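Glutathione S-transferase (Rhodospirillum rubrum F11, PDB 4O7H) probably catalyses the conjugation of glutathione to electrophilic compounds, as a two-domain glutathione transferase with a thioredoxin-like N-terminal domain and an all-helical C-terminal domain. Local coordinates at residues Arg112-Lys117 and Ala176-Trp181; Asn103-Glu108 and Arg134-Thr139. All blocks are in the same frame, centred on the assembly; numbering follows the deposited sequence.

In the fold
The chain first builds the thioredoxin-like N-terminal domain, with its four-stranded sheet, and then enters helix 85-119 of the all-helical C-terminal domain. Contact 2 closes the shorter loop: 25 residues after segment 103-108, helix 127-150 has turned back and packs segment 134-139 against it. Contact 1 spans 58 residues, joining segment 112-117 near the end of the same long helix to the loop 176-181 that follows helix 161-175. The segments alternate along the sequence, so the two contacts cross rather than nest. They meet where Asp178 of contact 1 pairs with Arg134 of contact 2, and where Pro180 packs on Val137 and His138.

Contact 1: residues Arg112-Lys117 and Ala176-Trp181; sequences REKLLK and AGDVPW
The ammonium nitrogen of Lys114 forms a salt bridge to Asp178, NZ to OD2 2.7 Å, made on the syn side of the carboxylate and only 16° out of its plane. Two weak bonds add to it, one from Lys114 NZ to Asp178 OD1 at 3.1 Å and a longer one from NZ to the backbone O of Ala176. The Lys114 chain passes Asp178 OD2 with CD; a bend at chi3 (70°) then swings CE and NZ round, and NZ meets the same oxygen. Lysine suits the place because it combines a long flexible chain with a positive charge to meet the carboxylate. Asp178 reaches out from the loop to meet it head-on, and its OD1 also forms a salt bridge with Arg134 on helix 127-150; shared between two cations, this buried carboxylate is probably stabilised in its ionised form.

In the all-helical C-terminal domain of this glutathione transferase, the pairing joins helix 85-119 to the turn that ends helix 161-175. That turn is a Schellman motif, with Gly177 at positive phi (79°), a conformation glycine adopts readily, and it brings the Ala176 carbonyl and the Asp178 carboxylate round to the same lysine.

Nearer the helix backbone the contact is apolar and small. The methyl of Ala176 lies 4.4 Å from CB of Lys114, while Leu115 reaches it with one branch, CD2 meeting Ala176 CB at 4.2 Å. Leu115 also packs on Tyr175 of helix 161-175 and on Leu9 and Ile211 in loops.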
loop_
_atom_site.group_PDB
_atom_site.type_symbol
_atom_site.label_atom_id
_atom_site.label_comp_id
_atom_site.label_asym_id
_atom_site.label_seq_id
_atom_site.Cartn_x
_atom_site.Cartn_y
_atom_site.Cartn_z
ATOM N N ARG A 112 14.233 10.704 -2.197
ATOM C CA ARG A 112 15.049 10.223 -3.293
ATOM C C ARG A 112 16.071 11.336 -3.619
ATOM O O ARG A 112 17.273 11.088 -3.667
ATOM C CB ARG A 112 14.209 9.894 -4.533
ATOM C CG ARG A 112 15.040 9.282 -5.663
ATOM C CD ARG A 112 14.223 9.119 -6.938
ATOM N NE ARG A 112 13.598 10.362 -7.333
ATOM C CZ ARG A 112 12.296 10.586 -7.363
ATOM N NH1 ARG A 112 11.425 9.621 -7.013
ATOM N NH2 ARG A 112 11.865 11.794 -7.715
ATOM N N GLU A 113 15.548 12.533 -3.830
ATOM C CA GLU A 113 16.346 13.629 -4.373
ATOM C C GLU A 113 17.318 14.206 -3.367
ATOM O O GLU A 113 18.462 14.549 -3.718
ATOM C CB GLU A 113 15.449 14.722 -4.940
ATOM C CG GLU A 113 14.532 14.268 -6.076
ATOM C CD GLU A 113 15.283 13.625 -7.222
ATOM O OE1 GLU A 113 16.408 14.092 -7.553
ATOM O OE2 GLU A 113 14.767 12.648 -7.802
ATOM N N LYS A 114 16.910 14.299 -2.112
ATOM C CA LYS A 114 17.754 14.948 -1.104
ATOM C C LYS A 114 18.519 14.036 -0.184
ATOM O O LYS A 114 19.517 14.455 0.423
ATOM C CB LYS A 114 16.908 15.906 -0.280
ATOM C CG LYS A 114 16.375 17.004 -1.174
ATOM C CD LYS A 114 15.694 18.078 -0.399
ATOM C CE LYS A 114 16.690 18.883 0.399
ATOM N NZ LYS A 114 15.991 20.070 0.953
ATOM N N LEU A 115 18.066 12.788 -0.035
ATOM C CA LEU A 115 18.702 11.904 0.870
ATOM C C LEU A 115 19.372 10.748 0.148
ATOM O O LEU A 115 20.589 10.549 0.301
ATOM C CB LEU A 115 17.703 11.403 1.911
ATOM C CG LEU A 115 17.059 12.514 2.721
ATOM C CD1 LEU A 115 16.118 11.933 3.766
ATOM C CD2 LEU A 115 18.128 13.394 3.380
ATOM N N LEU A 116 18.610 9.970 -0.613
ATOM C CA LEU A 116 19.169 8.792 -1.244
ATOM C C LEU A 116 20.276 9.190 -2.223
ATOM O O LEU A 116 21.313 8.561 -2.243
ATOM C CB LEU A 116 18.100 7.950 -1.972
ATOM C CG LEU A 116 18.725 6.695 -2.620
ATOM C CD1 LEU A 116 19.359 5.766 -1.591
ATOM C CD2 LEU A 116 17.715 5.946 -3.476
ATOM N N LYS A 117 20.062 10.252 -2.987
ATOM C CA LYS A 117 21.052 10.588 -4.013
ATOM C C LYS A 117 22.377 10.936 -3.413
ATOM O O LYS A 117 23.420 10.665 -4.018
ATOM C CB LYS A 117 20.577 11.707 -4.910
ATOM C CG LYS A 117 19.683 11.183 -6.014
ATOM C CD LYS A 117 19.668 12.089 -7.228
ATOM C CE LYS A 117 18.273 12.133 -7.808
ATOM N NZ LYS A 117 18.166 12.750 -9.156
ATOM N N ALA A 176 15.418 15.895 6.019
ATOM C CA ALA A 176 15.796 16.657 4.845
ATOM C C ALA A 176 15.651 18.160 5.014
ATOM O O ALA A 176 16.061 18.919 4.131
ATOM C CB ALA A 176 14.988 16.195 3.633
ATOM N N GLY A 177 15.031 18.580 6.110
ATOM C CA GLY A 177 14.849 20.006 6.419
ATOM C C GLY A 177 13.716 20.683 5.662
ATOM O O GLY A 177 13.660 21.914 5.585
ATOM N N ASP A 178 12.743 19.936 5.161
ATOM C CA ASP A 178 11.736 20.476 4.288
ATOM C C ASP A 178 10.308 20.584 4.862
ATOM O O ASP A 178 9.362 20.772 4.086
ATOM C CB ASP A 178 11.721 19.642 2.984
ATOM C CG ASP A 178 12.924 19.936 2.094
ATOM O OD1 ASP A 178 13.249 21.136 1.973
ATOM O OD2 ASP A 178 13.556 18.978 1.582
ATOM N N VAL A 179 10.140 20.456 6.187
ATOM C CA VAL A 179 8.811 20.625 6.757
ATOM C C VAL A 179 8.576 22.070 7.194
ATOM O O VAL A 179 9.308 22.567 8.048
ATOM C CB VAL A 179 8.547 19.706 7.945
ATOM C CG1 VAL A 179 7.110 19.769 8.299
ATOM C CG2 VAL A 179 8.928 18.265 7.631
ATOM N N PRO A 180 7.519 22.718 6.663
ATOM C CA PRO A 180 7.169 24.103 7.049
ATOM C C PRO A 180 6.338 24.134 8.317
ATOM O O PRO A 180 5.136 24.486 8.332
ATOM C CB PRO A 180 6.397 24.590 5.813
ATOM C CG PRO A 180 5.688 23.367 5.344
ATOM C CD PRO A 180 6.649 22.233 5.568
ATOM N N TRP A 181 6.958 23.715 9.409
ATOM C CA TRP A 181 6.263 23.501 10.657
ATOM C C TRP A 181 5.490 24.739 11.129
ATOM O O TRP A 181 4.366 24.632 11.620
ATOM C CB TRP A 181 7.215 23.089 11.772
ATOM C CG TRP A 181 7.838 21.735 11.635
ATOM C CD1 TRP A 181 9.141 21.465 11.491
ATOM C CD2 TRP A 181 7.158 20.464 11.648
ATOM N NE1 TRP A 181 9.342 20.100 11.409
ATOM C CE2 TRP A 181 8.145 19.465 11.527
ATOM C CE3 TRP A 181 5.832 20.091 11.775
ATOM C CZ2 TRP A 181 7.832 18.106 11.478
ATOM C CZ3 TRP A 181 5.515 18.724 11.757
ATOM C CH2 TRP A 181 6.527 17.762 11.617
#

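Contact 2: residues Asn103-Glu108 and Arg134-Thr139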
loop_
_atom_site.group_PDB
_atom_site.type_symbol
_atom_site.label_atom_id
_atom_site.label_comp_id
_atom_site.label_asym_id
_atom_site.label_seq_id
_atom_site.Cartn_x
_atom_site.Cartn_y
_atom_site.Cartn_z
ATOM N N ASN A 103 3.089 9.553 0.591
ATOM C CA ASN A 103 4.294 8.924 0.114
ATOM C C ASN A 103 4.606 9.330 -1.328
ATOM O O ASN A 103 5.753 9.619 -1.650
ATOM C CB ASN A 103 4.197 7.417 0.233
ATOM C CG ASN A 103 5.466 6.723 -0.190
ATOM O OD1 ASN A 103 6.520 6.926 0.383
ATOM N ND2 ASN A 103 5.375 5.939 -1.292
ATOM N N ARG A 104 3.583 9.301 -2.188
ATOM C CA ARG A 104 3.805 9.594 -3.603
ATOM C C ARG A 104 4.055 11.073 -3.847
ATOM O O ARG A 104 4.844 11.418 -4.741
ATOM C CB ARG A 104 2.619 9.072 -4.468
ATOM C CG ARG A 104 2.596 7.546 -4.506
ATOM C CD ARG A 104 3.763 6.857 -5.264
ATOM N NE ARG A 104 3.738 7.144 -6.715
ATOM C CZ ARG A 104 2.993 6.478 -7.604
ATOM N NH1 ARG A 104 2.237 5.465 -7.214
ATOM N NH2 ARG A 104 3.017 6.826 -8.882
ATOM N N GLU A 105 3.384 11.928 -3.089
ATOM C CA GLU A 105 3.379 13.360 -3.326
ATOM C C GLU A 105 4.544 14.081 -2.647
ATOM O O GLU A 105 4.917 15.189 -3.063
ATOM C CB GLU A 105 2.069 13.978 -2.843
ATOM C CG GLU A 105 0.854 13.539 -3.666
ATOM C CD GLU A 105 -0.497 14.086 -3.209
ATOM O OE1 GLU A 105 -0.611 14.790 -2.194
ATOM O OE2 GLU A 105 -1.509 13.828 -3.918
ATOM N N VAL A 106 5.087 13.486 -1.587
ATOM C CA VAL A 106 6.070 14.158 -0.732
ATOM C C VAL A 106 7.307 13.284 -0.433
ATOM O O VAL A 106 8.447 13.608 -0.739
ATOM C CB VAL A 106 5.391 14.618 0.585
ATOM C CG1 VAL A 106 6.404 15.385 1.428
ATOM C CG2 VAL A 106 4.115 15.448 0.380
ATOM N N THR A 107 7.105 12.150 0.239
ATOM C CA THR A 107 8.212 11.337 0.661
ATOM C C THR A 107 9.105 10.817 -0.463
ATOM O O THR A 107 10.343 10.965 -0.430
ATOM C CB THR A 107 7.721 10.130 1.476
ATOM O OG1 THR A 107 6.776 10.603 2.446
ATOM C CG2 THR A 107 8.918 9.494 2.193
ATOM N N GLU A 108 8.490 10.218 -1.482
ATOM C CA GLU A 108 9.271 9.685 -2.586
ATOM C C GLU A 108 10.153 10.727 -3.237
ATOM O O GLU A 108 11.343 10.500 -3.316
ATOM C CB GLU A 108 8.402 9.022 -3.652
ATOM C CG GLU A 108 8.057 7.612 -3.297
ATOM C CD GLU A 108 7.326 6.854 -4.403
ATOM O OE1 GLU A 108 6.965 7.444 -5.430
ATOM O OE2 GLU A 108 7.107 5.663 -4.189
ATOM N N ARG A 134 7.768 19.914 -1.714
ATOM C CA ARG A 134 7.698 21.004 -0.753
ATOM C C ARG A 134 6.350 21.690 -0.792
ATOM O O ARG A 134 5.827 22.087 0.229
ATOM C CB ARG A 134 8.847 22.023 -1.003
ATOM C CG ARG A 134 10.196 21.524 -0.505
ATOM C CD ARG A 134 11.397 22.363 -0.945
ATOM N NE ARG A 134 11.184 23.732 -0.527
ATOM C CZ ARG A 134 11.388 24.173 0.708
ATOM N NH1 ARG A 134 11.855 23.355 1.658
ATOM N NH2 ARG A 134 11.131 25.442 0.996
ATOM N N ALA A 135 5.748 21.811 -1.970
ATOM C CA ALA A 135 4.427 22.434 -2.049
ATOM C C ALA A 135 3.343 21.517 -1.491
ATOM O O ALA A 135 2.439 21.955 -0.798
ATOM C CB ALA A 135 4.120 22.805 -3.486
ATOM N N ASN A 136 3.461 20.229 -1.798
ATOM C CA ASN A 136 2.449 19.234 -1.459
ATOM C C ASN A 136 2.408 18.941 0.019
ATOM O O ASN A 136 1.358 18.630 0.568
ATOM C CB ASN A 136 2.744 17.925 -2.209
ATOM C CG ASN A 136 2.418 18.009 -3.696
ATOM O OD1 ASN A 136 1.629 18.857 -4.104
ATOM N ND2 ASN A 136 3.003 17.164 -4.472
ATOM N N VAL A 137 3.520 19.121 0.715
ATOM C CA VAL A 137 3.508 18.820 2.165
ATOM C C VAL A 137 2.567 19.775 2.904
ATOM O O VAL A 137 1.969 19.420 3.894
ATOM C CB VAL A 137 4.922 18.792 2.807
ATOM C CG1 VAL A 137 5.506 20.160 2.993
ATOM C CG2 VAL A 137 4.861 18.081 4.168
ATOM N N HIS A 138 2.377 20.989 2.386
ATOM C CA HIS A 138 1.411 21.882 3.020
ATOM C C HIS A 138 -0.035 21.304 3.097
ATOM O O HIS A 138 -0.702 21.451 4.105
ATOM C CB HIS A 138 1.368 23.212 2.271
ATOM C CG HIS A 138 2.542 24.089 2.532
ATOM N ND1 HIS A 138 2.614 24.941 3.607
ATOM C CD2 HIS A 138 3.694 24.251 1.845
ATOM C CE1 HIS A 138 3.760 25.587 3.577
ATOM N NE2 HIS A 138 4.437 25.181 2.526
ATOM N N THR A 139 -0.521 20.707 2.021
ATOM C CA THR A 139 -1.886 20.169 1.978
ATOM C C THR A 139 -2.051 19.085 3.026
ATOM O O THR A 139 -3.063 19.011 3.723
ATOM C CB THR A 139 -2.179 19.569 0.603
ATOM O OG1 THR A 139 -1.781 20.508 -0.422
ATOM C CG2 THR A 139 -3.619 19.237 0.465
#
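Val106 lays its two methyls against Asn136 and Val137 of helix 127-150. The contact belongs to the helical C-terminal domain of the glutathione transferase fold, where helices 85-119 and 127-150 pack against each other; here they run roughly antiparallel but steeply inclined, the axes of segments 103-108 and 134-139 approaching to 8.2 Å at a crossing angle of -123°. CG2 of Val106 sits 3.7 Å from the backbone N of Val137 and 3.8 Å from CB of Asn136, whose side chain runs past that of Val106, pointing the opposite way. CG1, placed anti to the backbone N, meets CB of Val137 at 4.0 Å, the two valine side chains lying nearly perpendicular. Short, branched valines fit this close packing, and Ile173 of helix 161-175 and Phe102 extend the apolar layer on Val106 and Val137 respectively.

Next to the valines the contact becomes polar. The carboxylate of Glu105 turns to other partners, a salt bridge to Lys101 and a hydrogen bond to His140, while its CB lies near the Asn136 amide. A wider pi-type turn at 103-107 interrupts the regular helical pattern around this point. Asparagine suits the neighbouring helix because its short chain ends in an N-H donor that can reach a backbone oxygen: Asn136 ND2 donates to Glu105 O over 3.1 Å. The bond is nearly straight at 173°, with the oxygen in the plane of the Asn136 amide.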